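Long-range contacts in adenosylmethionine-8-amino-7-oxononanoate aminotransferase (PDB 6ZHK), which probably transfers the amino group of S-adenosyl-L-methionine to 7-keto-8-aminopelargonic acid, a pyridoxal-phosphate-dependent step of biotin synthesis: residues Lys103-Lys111 against Phe274-Asp284; Gly302-Leu310 against Leu344-Thr352. All blocks are in the same frame, centred on the assembly; numbering follows the deposited sequence.

Contact 1: residues Lys103-Lys111 against Phe274-Asp284. With MG (magnesium ion), chain C.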
loop_
_atom_site.group_PDB
_atom_site.type_symbol
_atom_site.label_atom_id
_atom_site.label_comp_id
_atom_site.label_asym_id
_atom_site.label_seq_id
_atom_site.Cartn_x
_atom_site.Cartn_y
_atom_site.Cartn_z
ATOM N N LYS A 103 -17.563 -11.354 4.202
ATOM C CA LYS A 103 -18.691 -12.179 3.779
ATOM C C LYS A 103 -19.366 -11.556 2.546
ATOM O O LYS A 103 -19.736 -12.261 1.614
ATOM C CB LYS A 103 -19.665 -12.336 4.940
ATOM C CG LYS A 103 -20.971 -13.072 4.559
ATOM C CD LYS A 103 -21.744 -13.528 5.806
ATOM C CE LYS A 103 -23.143 -14.050 5.509
ATOM N NZ LYS A 103 -23.172 -14.828 4.257
ATOM N N LYS A 104 -19.557 -10.242 2.528
ATOM C CA LYS A 104 -20.207 -9.649 1.368
ATOM C C LYS A 104 -19.385 -9.863 0.098
ATOM O O LYS A 104 -19.936 -10.118 -0.974
ATOM C CB LYS A 104 -20.400 -8.142 1.551
ATOM C CG LYS A 104 -21.408 -7.679 2.604
ATOM C CD LYS A 104 -22.845 -8.139 2.418
ATOM C CE LYS A 104 -23.806 -7.251 3.213
ATOM N NZ LYS A 104 -25.041 -8.001 3.521
ATOM N N LEU A 105 -18.057 -9.682 0.191
ATOM C CA LEU A 105 -17.170 -9.836 -0.964
ATOM C C LEU A 105 -17.196 -11.270 -1.493
ATOM O O LEU A 105 -17.254 -11.440 -2.696
ATOM C CB LEU A 105 -15.730 -9.435 -0.594
ATOM C CG LEU A 105 -15.540 -7.926 -0.466
ATOM C CD1 LEU A 105 -14.167 -7.589 0.123
ATOM C CD2 LEU A 105 -15.784 -7.179 -1.773
ATOM N N VAL A 106 -17.191 -12.286 -0.604
ATOM C CA VAL A 106 -17.235 -13.677 -1.025
ATOM C C VAL A 106 -18.565 -13.919 -1.752
ATOM O O VAL A 106 -18.568 -14.567 -2.824
ATOM C CB VAL A 106 -16.973 -14.607 0.188
ATOM C CG1 VAL A 106 -17.342 -16.073 -0.075
ATOM C CG2 VAL A 106 -15.471 -14.526 0.638
ATOM N N ASP A 107 -19.647 -13.384 -1.134
ATOM C CA ASP A 107 -21.008 -13.595 -1.656
ATOM C C ASP A 107 -21.212 -12.925 -3.014
ATOM O O ASP A 107 -21.958 -13.457 -3.817
ATOM C CB ASP A 107 -22.099 -13.173 -0.656
ATOM C CG ASP A 107 -22.201 -14.111 0.533
ATOM O OD1 ASP A 107 -21.594 -15.262 0.466
ATOM O OD2 ASP A 107 -22.815 -13.695 1.532
ATOM N N ILE A 108 -20.619 -11.751 -3.279
ATOM C CA ILE A 108 -20.889 -11.140 -4.577
ATOM C C ILE A 108 -19.926 -11.585 -5.663
ATOM O O ILE A 108 -20.126 -11.210 -6.810
ATOM C CB ILE A 108 -20.882 -9.612 -4.552
ATOM C CG1 ILE A 108 -19.550 -9.105 -4.009
ATOM C CG2 ILE A 108 -22.091 -9.058 -3.812
ATOM C CD1 ILE A 108 -19.464 -7.610 -4.107
ATOM N N THR A 109 -18.856 -12.299 -5.309
ATOM C CA THR A 109 -17.951 -12.699 -6.379
ATOM C C THR A 109 -18.279 -14.121 -6.785
ATOM O O THR A 109 -18.949 -14.835 -6.031
ATOM C CB THR A 109 -16.501 -12.675 -5.882
ATOM O OG1 THR A 109 -16.454 -13.282 -4.590
ATOM C CG2 THR A 109 -16.025 -11.250 -5.712
ATOM N N PRO A 110 -17.745 -14.603 -7.928
ATOM C CA PRO A 110 -17.900 -16.012 -8.296
ATOM C C PRO A 110 -17.729 -16.977 -7.113
ATOM O O PRO A 110 -17.015 -16.725 -6.113
ATOM C CB PRO A 110 -16.877 -16.227 -9.435
ATOM C CG PRO A 110 -16.846 -14.833 -10.103
ATOM C CD PRO A 110 -16.976 -13.855 -8.928
ATOM N N LYS A 111 -18.477 -18.087 -7.275
ATOM C CA LYS A 111 -18.661 -18.970 -6.148
ATOM C C LYS A 111 -17.391 -19.706 -5.766
ATOM O O LYS A 111 -17.340 -20.171 -4.646
ATOM C CB LYS A 111 -19.823 -19.951 -6.357
ATOM C CG LYS A 111 -21.144 -19.404 -5.802
ATOM C CD LYS A 111 -21.687 -18.205 -6.580
ATOM C CE LYS A 111 -21.779 -16.915 -5.775
ATOM N NZ LYS A 111 -21.637 -15.677 -6.595
ATOM N N PHE A 274 -16.343 -3.590 -9.778
ATOM C CA PHE A 274 -17.372 -2.704 -9.254
ATOM C C PHE A 274 -18.015 -1.875 -10.347
ATOM O O PHE A 274 -18.252 -0.687 -10.166
ATOM C CB PHE A 274 -16.804 -1.884 -8.097
ATOM C CG PHE A 274 -16.393 -2.811 -6.996
ATOM C CD1 PHE A 274 -17.336 -3.417 -6.185
ATOM C CD2 PHE A 274 -15.064 -3.183 -6.874
ATOM C CE1 PHE A 274 -16.980 -4.345 -5.212
ATOM C CE2 PHE A 274 -14.689 -4.070 -5.882
ATOM C CZ PHE A 274 -15.636 -4.623 -5.050
ATOM N N GLY A 275 -18.281 -2.527 -11.484
ATOM C CA GLY A 275 -19.224 -2.016 -12.477
ATOM C C GLY A 275 -18.617 -1.253 -13.668
ATOM O O GLY A 275 -19.367 -1.009 -14.607
ATOM N N ARG A 276 -17.312 -0.859 -13.657
ATOM C CA ARG A 276 -16.831 0.034 -14.705
ATOM C C ARG A 276 -17.017 -0.513 -16.129
ATOM O O ARG A 276 -17.260 0.265 -17.042
ATOM C CB ARG A 276 -15.398 0.522 -14.447
ATOM C CG ARG A 276 -15.099 1.912 -14.993
ATOM C CD ARG A 276 -15.817 2.960 -14.159
ATOM N NE ARG A 276 -14.976 3.191 -12.955
ATOM C CZ ARG A 276 -15.035 4.264 -12.189
ATOM N NH1 ARG A 276 -15.952 5.168 -12.429
ATOM N NH2 ARG A 276 -14.250 4.408 -11.129
ATOM N N THR A 277 -16.893 -1.829 -16.353
ATOM C CA THR A 277 -17.004 -2.371 -17.715
ATOM C C THR A 277 -18.447 -2.638 -18.115
ATOM O O THR A 277 -18.695 -2.996 -19.257
ATOM C CB THR A 277 -16.247 -3.693 -17.926
ATOM O OG1 THR A 277 -16.876 -4.685 -17.112
ATOM C CG2 THR A 277 -14.784 -3.591 -17.546
ATOM N N GLY A 278 -19.383 -2.523 -17.159
ATOM C CA GLY A 278 -20.799 -2.735 -17.419
ATOM C C GLY A 278 -21.318 -3.931 -16.646
ATOM O O GLY A 278 -22.507 -4.111 -16.520
ATOM N N LYS A 279 -20.402 -4.773 -16.145
ATOM C CA LYS A 279 -20.788 -5.866 -15.262
ATOM C C LYS A 279 -20.158 -5.612 -13.897
ATOM O O LYS A 279 -19.185 -4.877 -13.840
ATOM C CB LYS A 279 -20.076 -7.128 -15.735
ATOM C CG LYS A 279 -20.656 -7.792 -16.969
ATOM C CD LYS A 279 -19.932 -9.098 -17.126
ATOM C CE LYS A 279 -19.801 -9.544 -18.558
ATOM N NZ LYS A 279 -19.690 -11.022 -18.559
ATOM N N MET A 280 -20.624 -6.303 -12.839
ATOM C CA MET A 280 -20.069 -6.075 -11.517
ATOM C C MET A 280 -18.551 -6.372 -11.505
ATOM O O MET A 280 -17.747 -5.589 -10.952
ATOM C CB MET A 280 -20.778 -6.902 -10.449
ATOM C CG MET A 280 -20.351 -6.476 -9.034
ATOM S SD MET A 280 -20.834 -4.716 -8.613
ATOM C CE MET A 280 -20.534 -4.786 -6.844
ATOM N N PHE A 281 -18.168 -7.529 -12.071
ATOM C CA PHE A 281 -16.771 -7.936 -12.249
ATOM C C PHE A 281 -16.676 -8.556 -13.625
ATOM O O PHE A 281 -17.639 -9.205 -14.068
ATOM C CB PHE A 281 -16.378 -9.024 -11.238
ATOM C CG PHE A 281 -16.573 -8.586 -9.813
ATOM C CD1 PHE A 281 -15.687 -7.682 -9.239
ATOM C CD2 PHE A 281 -17.662 -9.038 -9.068
ATOM C CE1 PHE A 281 -15.903 -7.240 -7.934
ATOM C CE2 PHE A 281 -17.869 -8.629 -7.751
ATOM C CZ PHE A 281 -16.988 -7.705 -7.188
ATOM N N PHE A 282 -15.544 -8.325 -14.299
ATOM C CA PHE A 282 -15.287 -9.022 -15.563
ATOM C C PHE A 282 -15.472 -10.523 -15.403
ATOM O O PHE A 282 -16.078 -11.179 -16.266
ATOM C CB PHE A 282 -13.939 -8.667 -16.186
ATOM C CG PHE A 282 -13.801 -9.202 -17.593
ATOM C CD1 PHE A 282 -14.391 -8.550 -18.668
ATOM C CD2 PHE A 282 -13.179 -10.422 -17.817
ATOM C CE1 PHE A 282 -14.272 -9.071 -19.961
ATOM C CE2 PHE A 282 -13.120 -10.981 -19.096
ATOM C CZ PHE A 282 -13.636 -10.283 -20.170
ATOM N N CYS A 283 -14.995 -11.057 -14.269
ATOM C CA CYS A 283 -15.070 -12.505 -14.048
ATOM C C CYS A 283 -16.489 -13.027 -13.755
ATOM O O CYS A 283 -16.647 -14.248 -13.630
ATOM C CB CYS A 283 -14.032 -12.950 -13.019
ATOM S SG CYS A 283 -14.393 -12.359 -11.364
ATOM N N ASP A 284 -17.523 -12.146 -13.718
ATOM C CA ASP A 284 -18.915 -12.571 -13.714
ATOM C C ASP A 284 -19.311 -13.005 -15.128
ATOM O O ASP A 284 -20.052 -12.324 -15.817
ATOM C CB ASP A 284 -19.909 -11.454 -13.359
ATOM C CG ASP A 284 -19.882 -11.073 -11.886
ATOM O OD1 ASP A 284 -19.398 -11.893 -11.059
ATOM O OD2 ASP A 284 -20.379 -9.969 -11.558
HETATM MG MG MG C . -17.229 -15.705 -4.160
HETATM O O HOH W 1 -21.542 -9.949 -8.890
HETATM O O HOH W 2 -18.328 -17.286 -3.262
#
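The hydroxyl of Thr109, whose methyl packs against Phe281, is gripped twice. Thr109 OG1 donates to Leu105 O at 2.8 Å and also ligates the magnesium ion at 2.6 Å. With chi1 at 44°, OG1 sits between the backbone N and the carbonyl carbon, turned back to the helix, while CG2 is swung to the aromatic ring. There CG2 makes an off-centre CH-pi contact, 4.2 Å from the centroid of the Phe281 ring. Ile108 meets the rim of the same ring: its carbonyl O lies near the ring plane, 3.6 Å from Phe281 CE2, and its CD1 approaches CZ. This CD1 also touches Met280 CE and Phe274, whose CZ meets Leu105 CD2. In the large domain of this class-III aminotransferase, the contact joins the C-terminal end of helix 96-108 to the loop after strand 265-268. Val106 O, Pro110 O, Leu113 O and a water complete the magnesium site, whose ligands thus span the last turn of the helix and the residues after it. With an alanine at Phe281, the Thr109 methyl and Ile108 CD1 would probably lose their shared aromatic partner, and a gap would open between helix end and loop. Farther along, Pro110 CG rests 3.7 Å from Cys283 SG. A water donates to Ile108 O (2.8 Å) and to Asp284 OD2 (2.9 Å), linking the two segments.

Contact 2: residues Gly302-Leu310 against Leu344-Thr352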
loop_
_atom_site.group_PDB
_atom_site.type_symbol
_atom_site.label_atom_id
_atom_site.label_comp_id
_atom_site.label_asym_id
_atom_site.label_seq_id
_atom_site.Cartn_x
_atom_site.Cartn_y
_atom_site.Cartn_z
ATOM N N GLY A 302 -12.355 1.138 -6.858
ATOM C CA GLY A 302 -13.767 1.436 -6.620
ATOM C C GLY A 302 -14.385 0.706 -5.419
ATOM O O GLY A 302 -15.533 0.962 -5.067
ATOM N N LEU A 303 -13.636 -0.254 -4.850
ATOM C CA LEU A 303 -14.051 -0.995 -3.682
ATOM C C LEU A 303 -14.687 -0.082 -2.625
ATOM O O LEU A 303 -15.689 -0.482 -2.028
ATOM C CB LEU A 303 -12.848 -1.820 -3.204
ATOM C CG LEU A 303 -13.004 -2.623 -1.934
ATOM C CD1 LEU A 303 -14.168 -3.627 -1.996
ATOM C CD2 LEU A 303 -11.729 -3.422 -1.722
ATOM N N THR A 304 -14.073 1.091 -2.317
ATOM C CA THR A 304 -14.592 1.977 -1.284
ATOM C C THR A 304 -15.447 3.093 -1.894
ATOM O O THR A 304 -15.712 4.076 -1.236
ATOM C CB THR A 304 -13.427 2.613 -0.511
ATOM O OG1 THR A 304 -12.692 3.248 -1.556
ATOM C CG2 THR A 304 -12.588 1.559 0.153
ATOM N N GLY A 305 -15.803 2.938 -3.178
ATOM C CA GLY A 305 -16.509 3.974 -3.932
ATOM C C GLY A 305 -15.596 5.135 -4.288
ATOM O O GLY A 305 -16.048 6.111 -4.845
ATOM N N GLY A 306 -14.300 5.017 -3.980
ATOM C CA GLY A 306 -13.348 6.007 -4.413
ATOM C C GLY A 306 -12.896 6.856 -3.235
ATOM O O GLY A 306 -12.225 7.853 -3.459
ATOM N N TYR A 307 -13.310 6.505 -2.001
ATOM C CA TYR A 307 -13.098 7.438 -0.895
ATOM C C TYR A 307 -11.920 7.093 -0.017
ATOM O O TYR A 307 -11.367 8.000 0.665
ATOM C CB TYR A 307 -14.324 7.612 0.018
ATOM C CG TYR A 307 -15.492 8.336 -0.620
ATOM C CD1 TYR A 307 -15.454 8.730 -1.964
ATOM C CD2 TYR A 307 -16.637 8.668 0.117
ATOM C CE1 TYR A 307 -16.516 9.419 -2.545
ATOM C CE2 TYR A 307 -17.712 9.323 -0.482
ATOM C CZ TYR A 307 -17.662 9.703 -1.816
ATOM O OH TYR A 307 -18.747 10.372 -2.385
ATOM N N LEU A 308 -11.504 5.823 -0.037
ATOM C CA LEU A 308 -10.378 5.405 0.804
ATOM C C LEU A 308 -9.600 4.265 0.096
ATOM O O LEU A 308 -10.131 3.528 -0.755
ATOM C CB LEU A 308 -10.933 4.903 2.157
ATOM C CG LEU A 308 -11.243 5.956 3.220
ATOM C CD1 LEU A 308 -12.064 5.319 4.358
ATOM C CD2 LEU A 308 -9.935 6.552 3.800
ATOM N N PRO A 309 -8.345 4.043 0.492
ATOM C CA PRO A 309 -7.524 2.969 -0.069
ATOM C C PRO A 309 -7.835 1.639 0.601
ATOM O O PRO A 309 -7.209 1.255 1.582
ATOM C CB PRO A 309 -6.090 3.451 0.210
ATOM C CG PRO A 309 -6.204 4.169 1.478
ATOM C CD PRO A 309 -7.537 4.909 1.388
ATOM N N LEU A 310 -8.688 0.861 -0.066
ATOM C CA LEU A 310 -8.787 -0.549 0.294
ATOM C C LEU A 310 -8.538 -1.441 -0.919
ATOM O O LEU A 310 -8.964 -1.119 -2.023
ATOM C CB LEU A 310 -10.167 -0.838 0.894
ATOM C CG LEU A 310 -10.335 -2.252 1.464
ATOM C CD1 LEU A 310 -9.357 -2.463 2.629
ATOM C CD2 LEU A 310 -11.774 -2.418 1.957
ATOM N N LEU A 344 -12.162 1.917 9.202
ATOM C CA LEU A 344 -12.622 2.988 8.304
ATOM C C LEU A 344 -12.638 2.549 6.834
ATOM O O LEU A 344 -13.629 2.784 6.118
ATOM C CB LEU A 344 -11.771 4.233 8.505
ATOM C CG LEU A 344 -11.797 4.795 9.931
ATOM C CD1 LEU A 344 -10.999 6.091 9.957
ATOM C CD2 LEU A 344 -13.284 4.998 10.497
ATOM N N LEU A 345 -11.566 1.851 6.366
ATOM C CA LEU A 345 -11.522 1.423 4.974
ATOM C C LEU A 345 -12.708 0.506 4.745
ATOM O O LEU A 345 -13.378 0.618 3.724
ATOM C CB LEU A 345 -10.229 0.645 4.614
ATOM C CG LEU A 345 -8.926 1.302 5.083
ATOM C CD1 LEU A 345 -7.694 0.567 4.571
ATOM C CD2 LEU A 345 -8.834 2.734 4.579
ATOM N N CYS A 346 -12.965 -0.410 5.699
ATOM C CA CYS A 346 -13.953 -1.437 5.403
ATOM C C CYS A 346 -15.363 -0.843 5.508
ATOM O O CYS A 346 -16.304 -1.262 4.796
ATOM C CB CYS A 346 -13.829 -2.552 6.444
ATOM S SG CYS A 346 -12.365 -3.593 6.202
ATOM N N SER A 347 -15.511 0.150 6.367
ATOM C CA SER A 347 -16.822 0.808 6.484
ATOM C C SER A 347 -17.208 1.473 5.151
ATOM O O SER A 347 -18.380 1.352 4.759
ATOM C CB SER A 347 -16.820 1.792 7.624
ATOM O OG SER A 347 -16.062 2.950 7.265
ATOM N N ALA A 348 -16.255 2.145 4.447
ATOM C CA ALA A 348 -16.560 2.761 3.153
ATOM C C ALA A 348 -17.013 1.682 2.172
ATOM O O ALA A 348 -17.980 1.885 1.412
ATOM C CB ALA A 348 -15.444 3.592 2.587
ATOM N N ALA A 349 -16.298 0.542 2.159
ATOM C CA ALA A 349 -16.644 -0.496 1.202
ATOM C C ALA A 349 -18.016 -1.095 1.484
ATOM O O ALA A 349 -18.729 -1.464 0.542
ATOM C CB ALA A 349 -15.598 -1.602 1.171
ATOM N N LEU A 350 -18.341 -1.312 2.773
ATOM C CA LEU A 350 -19.649 -1.837 3.138
ATOM C C LEU A 350 -20.735 -0.934 2.590
ATOM O O LEU A 350 -21.689 -1.432 1.971
ATOM C CB LEU A 350 -19.771 -1.972 4.668
ATOM C CG LEU A 350 -19.075 -3.192 5.264
ATOM C CD1 LEU A 350 -19.017 -3.091 6.797
ATOM C CD2 LEU A 350 -19.788 -4.499 4.862
ATOM N N ALA A 351 -20.569 0.393 2.796
ATOM C CA ALA A 351 -21.570 1.319 2.278
ATOM C C ALA A 351 -21.666 1.223 0.758
ATOM O O ALA A 351 -22.774 1.266 0.206
ATOM C CB ALA A 351 -21.305 2.757 2.666
ATOM N N THR A 352 -20.494 1.113 0.102
ATOM C CA THR A 352 -20.446 1.016 -1.343
ATOM C C THR A 352 -21.286 -0.165 -1.813
ATOM O O THR A 352 -22.105 -0.006 -2.750
ATOM C CB THR A 352 -19.018 1.035 -1.895
ATOM O OG1 THR A 352 -18.446 2.272 -1.488
ATOM C CG2 THR A 352 -18.921 1.003 -3.413
#
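Leu345 drives its two methyls into the bend made by Leu308, Pro309 and Leu310. Its CD1 presses on the backbone, 3.1 Å from Pro309 O, a tight approach, while CD2 lies 3.9 Å from Leu308 CB and also meets the Pro309 ring. Leu310 slants across the base of the same side chain, its CD1 3.8 Å from Leu345 CB. CG of Leu310 stands anti to the backbone N (chi1 -173°), a setting that lets its other methyl, CD2, extend along the helix to Ala349 CB. Leu308, crossing Leu345 at about a right angle, sends CD1 over the backbone of Leu344, 3.5 Å from its carbonyl O, and on to Ala348 CB.

Residues 302-310, which follow the lysine predicted to carry the cofactor in the loop from strand 296-299 to strand 311-315, are thus laid along helix 343-358. Their type I' turn, Thr304 to Tyr307, is closed off by a bond to the residue after it: Thr304 OG1 donates to Leu308 O at 2.7 Å, in the carbonyl plane and on a lone pair. The small Ala348 and Ala349 let the turn come close, with the CA atoms of Thr304 and Ala349 only 4.1 Å apart. The second subunit adds its Leu344 against Leu308 and its Tyr339 against Thr304 and Pro309.

Thr352 OG1 spends its proton on Ala348 O of its own helix, and buried Leu303 O has just a CA-H...O contact from Ala349 CA (3.4 Å). Cohesion between loop and helix therefore rests on apolar fit rather than on directed polar bonds.

Overall arrangement
Contacts 1 and 2 lie with their centres about 15 Å apart and meet directly through Leu303, whose CD1 packs 3.5 Å from Phe274 CZ and 3.9 Å from Leu105 CD2. Helix 96-108 serves both, since its Leu101 also packs on Leu310, Cys346 and Ala349, while Leu353 of helix 343-358 touches Ile108 and Phe274. Both lie near Lys301, the predicted cofactor lysine, which carries no cofactor here: it immediately precedes segment 302-310, and its side chain is about 7 Å from that of Phe274. The magnesium ion bound in contact 1 lies about 13 Å from the Leu303 side chain of contact 2. Both contacts also touch the second subunit of the homodimer.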